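Local coordinates for putative sugar ABC transport system, substrate-binding protein (Bordetella parapertussis, PDB 5IX8), which probably binds a carbohydrate in the periplasm and delivers it to an ABC transporter, at residues V20-L25 and V51-Y57; G58-F64 and P82-Y88; I107-D112 and S283-P287. One frame throughout, in Å; residues are numbered along the deposited sequence.

The contacts lie at or just past the C-terminal ends of strands 47-53, 17-22, 77-80 and 101-105, neighbours in that order in one parallel sheet; 283-287 leads into strand 288-290. Contacts 1 and 2 (centres about 10 Å apart) are tied by Gln-63, whose NE2 lies 3.0 Å from Thr-21 OG1. Tyr-85 joins contacts 2 and 3 (centres about 14 Å apart): its OH is 2.7 Å from Ser-283 O, and its backbone O 2.9 Å from Asn-110 N. Contacts 1 and 3 do not touch (centres about 18 Å apart). In relatives the sugar binds in the cleft at such strand ends, and probably here too. A 1,2-ethanediol, probably from the crystallisation liquor, sits at contact 1.

Contact 1 of 3, residues V20-L25 and V51-Y57; sequences VTVVHL and VAVAGAY. With EDO (1,2-ethanediol), chain E.
Val-23 lays its CG1 methyl over one face of the Tyr-57 ring, 3.8 Å from the ring centroid and only 11° off the ring normal. This is a CH-pi contact. CG1 stands anti to the backbone N (chi1 -179°), which turns it to the ring, while CG2 reaches the ring atom CE1. His-24 and Tyr-57 meet obliquely, with ring planes 77° apart. Their polar ends share a water, 2.9 Å from His-24 NE2 and 2.6 Å from Tyr-57 OH. Tyr-30 adds a hydrogen bond to the same hydroxyl and an edge-to-face contact to the His-24 ring; His-24 ND1 pairs with Leu-26. A bound 1,2-ethanediol accepts a bond from Tyr-57 N at its O1, and its O2 lies at the tyrosine ring edge. Val-53 CG1 touches Leu-25 CG at 3.6 Å and also meets Val-22 CG2, on the sheet face that Val-22 and Val-53 share. Thr-21 points to the opposite face of the sheet, with Ala-52; Gln-63 and Gln-66 bond its OG1. The strands run parallel. Ala-52 N bonds to Val-20 O at 2.7 Å, Val-22 N to Ala-52 O, and Ala-54 N to Val-22 O. Past the strand ends, Gly-55 N still reaches Val-23 O at 2.8 Å. Strand 17-22, helix 28-43 and strand 47-53 form a beta-alpha-beta unit of the kind that builds the periplasmic binding protein fold.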
loop_
_atom_site.group_PDB
_atom_site.type_symbol
_atom_site.label_atom_id
_atom_site.label_comp_id
_atom_site.label_asym_id
_atom_site.label_seq_id
_atom_site.Cartn_x
_atom_site.Cartn_y
_atom_site.Cartn_z
ATOM N N VAL A 20 3.835 1.259 16.461
ATOM C CA VAL A 20 3.659 1.242 15.006
ATOM C C VAL A 20 4.921 1.779 14.350
ATOM O O VAL A 20 5.375 2.876 14.691
ATOM C CB VAL A 20 2.460 2.110 14.571
ATOM C CG1 VAL A 20 2.297 2.100 13.025
ATOM C CG2 VAL A 20 1.180 1.695 15.294
ATOM N N THR A 21 5.473 1.033 13.388
ATOM C CA THR A 21 6.497 1.607 12.518
ATOM C C THR A 21 6.155 1.357 11.051
ATOM O O THR A 21 5.883 0.224 10.647
ATOM C CB THR A 21 7.901 1.076 12.858
ATOM O OG1 THR A 21 8.826 1.597 11.913
ATOM C CG2 THR A 21 7.969 -0.453 12.864
ATOM N N VAL A 22 6.184 2.420 10.248
ATOM C CA VAL A 22 5.904 2.325 8.824
ATOM C C VAL A 22 7.070 2.941 8.075
ATOM O O VAL A 22 7.981 3.503 8.679
ATOM C CB VAL A 22 4.585 3.019 8.443
ATOM C CG1 VAL A 22 3.374 2.268 9.043
ATOM C CG2 VAL A 22 4.613 4.524 8.846
ATOM N N VAL A 23 7.037 2.844 6.737
ATOM C CA VAL A 23 8.193 3.276 5.951
ATOM C C VAL A 23 8.347 4.790 6.013
ATOM O O VAL A 23 9.442 5.315 6.277
ATOM C CB VAL A 23 8.086 2.797 4.486
ATOM C CG1 VAL A 23 9.342 3.261 3.706
ATOM C CG2 VAL A 23 7.935 1.275 4.429
ATOM N N HIS A 24 7.264 5.509 5.738
ATOM C CA HIS A 24 7.291 6.956 5.634
ATOM C C HIS A 24 5.856 7.459 5.745
ATOM O O HIS A 24 4.893 6.720 5.525
ATOM C CB HIS A 24 7.955 7.413 4.314
ATOM C CG HIS A 24 7.142 7.094 3.096
ATOM N ND1 HIS A 24 6.031 7.829 2.729
ATOM C CD2 HIS A 24 7.272 6.122 2.163
ATOM C CE1 HIS A 24 5.508 7.316 1.629
ATOM N NE2 HIS A 24 6.231 6.269 1.273
ATOM N N LEU A 25 5.720 8.725 6.090
ATOM C CA LEU A 25 4.399 9.343 6.163
ATOM C C LEU A 25 4.212 10.432 5.109
ATOM O O LEU A 25 3.537 11.428 5.368
ATOM C CB LEU A 25 4.138 9.919 7.557
ATOM C CG LEU A 25 4.126 8.874 8.678
ATOM C CD1 LEU A 25 4.093 9.574 10.034
ATOM C CD2 LEU A 25 2.994 7.863 8.531
ATOM N N VAL A 51 4.251 6.064 17.118
ATOM C CA VAL A 51 4.300 5.844 15.678
ATOM C C VAL A 51 5.662 6.314 15.202
ATOM O O VAL A 51 6.047 7.466 15.449
ATOM C CB VAL A 51 3.185 6.582 14.938
ATOM C CG1 VAL A 51 3.297 6.299 13.458
ATOM C CG2 VAL A 51 1.821 6.167 15.472
ATOM N N ALA A 52 6.411 5.418 14.576
ATOM C CA ALA A 52 7.753 5.717 14.115
ATOM C C ALA A 52 7.833 5.468 12.618
ATOM O O ALA A 52 6.994 4.757 12.051
ATOM C CB ALA A 52 8.772 4.860 14.851
ATOM N N VAL A 53 8.845 6.065 11.973
ATOM C CA VAL A 53 9.054 5.863 10.537
ATOM C C VAL A 53 10.475 5.408 10.270
ATOM O O VAL A 53 11.428 5.876 10.901
ATOM C CB VAL A 53 8.739 7.110 9.673
ATOM C CG1 VAL A 53 7.271 7.521 9.834
ATOM C CG2 VAL A 53 9.697 8.282 9.955
ATOM N N ALA A 54 10.605 4.482 9.323
ATOM C CA ALA A 54 11.929 4.114 8.822
ATOM C C ALA A 54 12.619 5.309 8.197
ATOM O O ALA A 54 13.833 5.484 8.350
ATOM C CB ALA A 54 11.820 2.994 7.778
ATOM N N GLY A 55 11.866 6.095 7.428
ATOM C CA GLY A 55 12.339 7.301 6.776
ATOM C C GLY A 55 12.469 7.147 5.283
ATOM O O GLY A 55 12.324 8.137 4.548
ATOM N N ALA A 56 12.753 5.936 4.812
ATOM C CA ALA A 56 12.913 5.705 3.376
ATOM C C ALA A 56 12.866 4.208 3.156
ATOM O O ALA A 56 13.165 3.440 4.070
ATOM C CB ALA A 56 14.242 6.266 2.846
ATOM N N TYR A 57 12.510 3.792 1.940
ATOM C CA TYR A 57 12.723 2.377 1.629
ATOM C C TYR A 57 14.208 2.050 1.777
ATOM O O TYR A 57 15.079 2.873 1.463
ATOM C CB TYR A 57 12.241 2.041 0.221
ATOM C CG TYR A 57 10.745 2.122 0.140
ATOM C CD1 TYR A 57 9.947 1.103 0.664
ATOM C CD2 TYR A 57 10.123 3.222 -0.441
ATOM C CE1 TYR A 57 8.571 1.183 0.591
ATOM C CE2 TYR A 57 8.741 3.313 -0.506
ATOM C CZ TYR A 57 7.973 2.303 0.023
ATOM O OH TYR A 57 6.608 2.381 -0.059
HETATM C C1 EDO E . 10.938 6.886 0.528
HETATM O O1 EDO E . 12.019 6.046 0.081
HETATM C C2 EDO E . 10.283 7.571 -0.669
HETATM O O2 EDO E . 9.568 6.591 -1.423
HETATM O O HOH W 1 5.605 4.591 -1.070
#

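Contact 2 of 3, residues G58-F64 and P82-Y88; sequences GNVQQQF and PAAYSGY
Gly-58 N donates to Ala-83 O at 2.8 Å, joining the turn before helix 60-73 to the loop after strand 77-80. Gln-63, on the first turn of the helix, extends its chain beyond CG toward that loop. Its OE1 accepts from Ala-83 N at 2.9 Å and lies 2.6 Å from Tyr-88 OH. The amide and the tyrosine ring are nearly perpendicular, with planes 87° apart. Gln-63 NE2 has a further partner in Ser-81 O, which helps to fix the rotation of the amide. Phe-64 turns its edge to the face of Tyr-88, a T-shaped pair with centroids 5.0 Å apart. The closest atoms are Phe-64 CE1 and Tyr-88 CD2 at 3.6 Å. Pro-82 CB lies over the rim of the opposite face. Val-60 packs beside the hydroxyl end: its CG2 meets Ala-84 CB at 3.6 Å and also Tyr-88 OH, while CG1 lies near Tyr-88 CZ. The arrangement joins the start of one helix to the loop leading into helix 89-97, at the strand ends of a periplasmic binding protein domain built of alternating strands and helices.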
loop_
_atom_site.group_PDB
_atom_site.type_symbol
_atom_site.label_atom_id
_atom_site.label_comp_id
_atom_site.label_asym_id
_atom_site.label_seq_id
_atom_site.Cartn_x
_atom_site.Cartn_y
_atom_site.Cartn_z
ATOM N N GLY A 58 14.496 0.870 2.318
ATOM C CA GLY A 58 15.865 0.465 2.591
ATOM C C GLY A 58 16.384 0.811 3.974
ATOM O O GLY A 58 17.457 0.313 4.344
ATOM N N ASN A 59 15.662 1.638 4.749
ATOM C CA ASN A 59 16.079 2.022 6.099
ATOM C C ASN A 59 15.709 0.938 7.110
ATOM O O ASN A 59 14.946 1.136 8.058
ATOM C CB ASN A 59 15.462 3.365 6.486
ATOM C CG ASN A 59 16.224 4.526 5.897
ATOM O OD1 ASN A 59 17.156 4.314 5.101
ATOM N ND2 ASN A 59 15.864 5.750 6.284
ATOM N N VAL A 60 16.297 -0.237 6.896
ATOM C CA VAL A 60 15.918 -1.405 7.667
ATOM C C VAL A 60 16.472 -1.333 9.093
ATOM O O VAL A 60 15.765 -1.650 10.057
ATOM C CB VAL A 60 16.375 -2.649 6.889
ATOM C CG1 VAL A 60 16.205 -3.869 7.701
ATOM C CG2 VAL A 60 15.551 -2.775 5.621
ATOM N N GLN A 61 17.727 -0.888 9.259
ATOM C CA GLN A 61 18.310 -0.795 10.601
ATOM C C GLN A 61 17.528 0.171 11.483
ATOM O O GLN A 61 17.330 -0.087 12.681
ATOM C CB GLN A 61 19.778 -0.380 10.499
ATOM C CG GLN A 61 20.684 -1.501 9.948
ATOM C CD GLN A 61 20.733 -2.721 10.879
ATOM O OE1 GLN A 61 20.672 -2.584 12.109
ATOM N NE2 GLN A 61 20.819 -3.914 10.297
ATOM N N GLN A 62 17.060 1.285 10.903
ATOM C CA GLN A 62 16.225 2.223 11.648
ATOM C C GLN A 62 14.998 1.528 12.215
ATOM O O GLN A 62 14.628 1.747 13.376
ATOM C CB GLN A 62 15.805 3.383 10.742
ATOM C CG GLN A 62 16.938 4.347 10.373
ATOM C CD GLN A 62 17.787 3.914 9.158
ATOM O OE1 GLN A 62 17.817 2.748 8.753
ATOM N NE2 GLN A 62 18.494 4.885 8.579
ATOM N N GLN A 63 14.365 0.663 11.417
ATOM C CA GLN A 63 13.171 -0.023 11.897
ATOM C C GLN A 63 13.510 -1.105 12.903
ATOM O O GLN A 63 12.743 -1.327 13.839
ATOM C CB GLN A 63 12.377 -0.614 10.734
ATOM C CG GLN A 63 11.513 0.383 10.090
ATOM C CD GLN A 63 10.508 -0.237 9.159
ATOM O OE1 GLN A 63 10.828 -1.124 8.358
ATOM N NE2 GLN A 63 9.291 0.236 9.244
ATOM N N PHE A 64 14.631 -1.817 12.718
ATOM C CA PHE A 64 15.011 -2.809 13.729
ATOM C C PHE A 64 15.136 -2.142 15.092
ATOM O O PHE A 64 14.693 -2.688 16.115
ATOM C CB PHE A 64 16.351 -3.459 13.382
ATOM C CG PHE A 64 16.342 -4.346 12.160
ATOM C CD1 PHE A 64 15.185 -4.708 11.509
ATOM C CD2 PHE A 64 17.560 -4.780 11.653
ATOM C CE1 PHE A 64 15.219 -5.543 10.407
ATOM C CE2 PHE A 64 17.623 -5.592 10.538
ATOM C CZ PHE A 64 16.456 -5.988 9.912
ATOM N N PRO A 82 7.190 -2.691 6.410
ATOM C CA PRO A 82 8.658 -2.741 6.385
ATOM C C PRO A 82 9.282 -1.953 5.240
ATOM O O PRO A 82 8.716 -1.808 4.157
ATOM C CB PRO A 82 8.941 -4.244 6.226
ATOM C CG PRO A 82 7.792 -4.705 5.345
ATOM C CD PRO A 82 6.578 -3.905 5.832
ATOM N N ALA A 83 10.491 -1.471 5.492
ATOM C CA ALA A 83 11.252 -0.734 4.485
ATOM C C ALA A 83 11.939 -1.643 3.470
ATOM O O ALA A 83 12.565 -1.145 2.526
ATOM C CB ALA A 83 12.291 0.157 5.157
ATOM N N ALA A 84 11.872 -2.945 3.666
ATOM C CA ALA A 84 12.345 -3.926 2.703
ATOM C C ALA A 84 11.581 -5.203 2.980
ATOM O O ALA A 84 11.103 -5.419 4.097
ATOM C CB ALA A 84 13.842 -4.197 2.837
ATOM N N TYR A 85 11.495 -6.068 1.965
ATOM C CA TYR A 85 10.735 -7.306 2.137
ATOM C C TYR A 85 11.434 -8.239 3.115
ATOM O O TYR A 85 10.797 -8.800 4.016
ATOM C CB TYR A 85 10.537 -8.003 0.798
ATOM C CG TYR A 85 9.689 -9.273 0.849
ATOM C CD1 TYR A 85 8.373 -9.259 1.369
ATOM C CD2 TYR A 85 10.170 -10.471 0.320
ATOM C CE1 TYR A 85 7.564 -10.414 1.361
ATOM C CE2 TYR A 85 9.378 -11.602 0.298
ATOM C CZ TYR A 85 8.075 -11.583 0.829
ATOM O OH TYR A 85 7.331 -12.732 0.791
ATOM N N SER A 86 12.740 -8.418 2.947
ATOM C CA SER A 86 13.503 -9.434 3.666
ATOM C C SER A 86 14.348 -8.829 4.779
ATOM O O SER A 86 14.721 -7.651 4.753
ATOM C CB SER A 86 14.396 -10.230 2.701
ATOM O OG SER A 86 13.603 -10.967 1.771
ATOM N N GLY A 87 14.643 -9.668 5.765
ATOM C CA GLY A 87 15.549 -9.340 6.847
ATOM C C GLY A 87 14.906 -9.103 8.207
ATOM O O GLY A 87 15.634 -8.836 9.170
ATOM N N TYR A 88 13.577 -9.156 8.314
ATOM C CA TYR A 88 12.880 -8.867 9.564
ATOM C C TYR A 88 12.563 -10.110 10.377
ATOM O O TYR A 88 12.085 -9.980 11.506
ATOM C CB TYR A 88 11.566 -8.107 9.289
ATOM C CG TYR A 88 11.833 -6.687 8.845
ATOM C CD1 TYR A 88 12.254 -6.414 7.550
ATOM C CD2 TYR A 88 11.670 -5.619 9.723
ATOM C CE1 TYR A 88 12.493 -5.140 7.131
ATOM C CE2 TYR A 88 11.916 -4.301 9.300
ATOM C CZ TYR A 88 12.346 -4.084 8.010
ATOM O OH TYR A 88 12.598 -2.819 7.575
#

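Contact 3 of 3, residues I107-D112 and S283-P287; sequences IPVNSD and SVPYP
Tyr-286 reaches across to the backbone of Val-109, and its side chain carries much of this contact. From CB, the ring carbon CG lies between the backbone N and the carbonyl carbon (chi1 40°), and the ring extends along the 107-112 loop. CD2 comes first to Ser-111 O, at 3.4 Å. CE2 is next and lies 3.3 Å from Val-109 O. Both carbonyl oxygens stand at the ring edge, near its plane, where the slightly positive C-H groups would probably favour them. At the tip, OH accepts a hydrogen bond from Val-109 N at 3.0 Å, with an N-H...O angle of 157°. The hydroxyl also bonds to Ser-104 OG, so this buried group has two partners. Val-109 crosses the tyrosine at about a right angle and sets its CG1 methyl 3.7 Å from OH. Val-284 C lies over the rim of one ring face.

The prolines continue the contact. Pro-285 touches the other loop with CD, near Val-109 O, and CG, near Ser-111 O. Its own O receives a C-H...O contact from Asp-112 CA at 3.3 Å. A water lies within hydrogen-bonding distance of Pro-285 O and Asp-112 O. Pro-108 CB rests on Ser-283 O and meets Val-284 CG2 at 3.9 Å.

Asn-110 and Pro-285 each centre an inverse gamma turn, which bends both chains sharply here. Ser-283 OG bonds to Glu-153. The contact joins the loop after strand 101-105 to the chain entering strand 288-290, an edge strand of the parallel sheet. Such a late return of the chain to the first domain's sheet is characteristic of the two-domain periplasmic binding protein fold.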
loop_
_atom_site.group_PDB
_atom_site.type_symbol
_atom_site.label_atom_id
_atom_site.label_comp_id
_atom_site.label_asym_id
_atom_site.label_seq_id
_atom_site.Cartn_x
_atom_site.Cartn_y
_atom_site.Cartn_z
ATOM N N ILE A 107 1.461 -3.884 3.459
ATOM C CA ILE A 107 2.323 -4.520 2.458
ATOM C C ILE A 107 2.953 -5.772 3.052
ATOM O O ILE A 107 3.123 -5.886 4.273
ATOM C CB ILE A 107 3.425 -3.557 1.981
ATOM C CG1 ILE A 107 3.995 -2.788 3.194
ATOM C CG2 ILE A 107 2.838 -2.584 0.935
ATOM C CD1 ILE A 107 5.379 -2.236 2.945
ATOM N N PRO A 108 3.305 -6.746 2.194
ATOM C CA PRO A 108 3.850 -8.017 2.697
ATOM C C PRO A 108 5.224 -7.852 3.349
ATOM O O PRO A 108 6.035 -7.011 2.945
ATOM C CB PRO A 108 3.998 -8.872 1.433
ATOM C CG PRO A 108 3.223 -8.218 0.386
ATOM C CD PRO A 108 3.137 -6.751 0.729
ATOM N N VAL A 109 5.502 -8.696 4.345
ATOM C CA VAL A 109 6.854 -8.817 4.876
ATOM C C VAL A 109 7.248 -10.297 4.872
ATOM O O VAL A 109 6.413 -11.198 5.064
ATOM C CB VAL A 109 6.964 -8.169 6.285
ATOM C CG1 VAL A 109 6.065 -8.851 7.289
ATOM C CG2 VAL A 109 8.400 -8.111 6.778
ATOM N N ASN A 110 8.541 -10.551 4.650
ATOM C CA ASN A 110 9.049 -11.913 4.490
ATOM C C ASN A 110 9.396 -12.524 5.848
ATOM O O ASN A 110 10.562 -12.738 6.194
ATOM C CB ASN A 110 10.263 -11.884 3.577
ATOM C CG ASN A 110 10.615 -13.236 3.045
ATOM O OD1 ASN A 110 9.815 -14.181 3.096
ATOM N ND2 ASN A 110 11.834 -13.353 2.547
ATOM N N SER A 111 8.362 -12.826 6.622
ATOM C CA SER A 111 8.569 -13.504 7.901
ATOM C C SER A 111 7.343 -14.337 8.218
ATOM O O SER A 111 6.247 -13.786 8.341
ATOM C CB SER A 111 8.828 -12.510 9.035
ATOM O OG SER A 111 8.801 -13.162 10.287
ATOM N N ASP A 112 7.527 -15.654 8.385
ATOM C CA ASP A 112 6.384 -16.490 8.754
ATOM C C ASP A 112 6.105 -16.492 10.247
ATOM O O ASP A 112 5.266 -17.292 10.701
ATOM C CB ASP A 112 6.563 -17.924 8.239
ATOM C CG ASP A 112 7.778 -18.626 8.833
ATOM O OD1 ASP A 112 8.347 -18.172 9.833
ATOM O OD2 ASP A 112 8.155 -19.681 8.291
ATOM N N SER A 283 3.983 -15.141 -0.995
ATOM C CA SER A 283 4.530 -13.820 -0.686
ATOM C C SER A 283 4.088 -13.283 0.661
ATOM O O SER A 283 4.729 -12.351 1.179
ATOM C CB SER A 283 4.123 -12.808 -1.758
ATOM O OG SER A 283 4.748 -13.147 -2.989
ATOM N N VAL A 284 2.986 -13.803 1.208
ATOM C CA VAL A 284 2.430 -13.283 2.457
ATOM C C VAL A 284 2.348 -14.457 3.425
ATOM O O VAL A 284 1.286 -15.079 3.555
ATOM C CB VAL A 284 1.069 -12.607 2.236
ATOM C CG1 VAL A 284 0.628 -11.909 3.513
ATOM C CG2 VAL A 284 1.196 -11.575 1.115
ATOM N N PRO A 285 3.435 -14.828 4.098
ATOM C CA PRO A 285 3.496 -16.139 4.764
ATOM C C PRO A 285 2.895 -16.147 6.157
ATOM O O PRO A 285 3.496 -16.655 7.107
ATOM C CB PRO A 285 4.998 -16.436 4.797
ATOM C CG PRO A 285 5.612 -15.027 4.943
ATOM C CD PRO A 285 4.741 -14.139 4.072
ATOM N N TYR A 286 1.679 -15.629 6.279
ATOM C CA TYR A 286 0.969 -15.556 7.550
ATOM C C TYR A 286 -0.502 -15.320 7.257
ATOM O O TYR A 286 -0.860 -14.877 6.160
ATOM C CB TYR A 286 1.538 -14.423 8.453
ATOM C CG TYR A 286 1.884 -13.158 7.700
ATOM C CD1 TYR A 286 0.913 -12.170 7.448
ATOM C CD2 TYR A 286 3.193 -12.934 7.244
ATOM C CE1 TYR A 286 1.249 -11.005 6.748
ATOM C CE2 TYR A 286 3.526 -11.770 6.539
ATOM C CZ TYR A 286 2.563 -10.807 6.306
ATOM O OH TYR A 286 2.916 -9.661 5.594
ATOM N N PRO A 287 -1.378 -15.624 8.207
ATOM C CA PRO A 287 -2.807 -15.332 8.013
ATOM C C PRO A 287 -3.014 -13.843 7.829
ATOM O O PRO A 287 -2.370 -13.040 8.496
ATOM C CB PRO A 287 -3.441 -15.803 9.322
ATOM C CG PRO A 287 -2.430 -16.760 9.904
ATOM C CD PRO A 287 -1.106 -16.196 9.540
HETATM O O HOH W 2 2.741 -18.132 9.255
#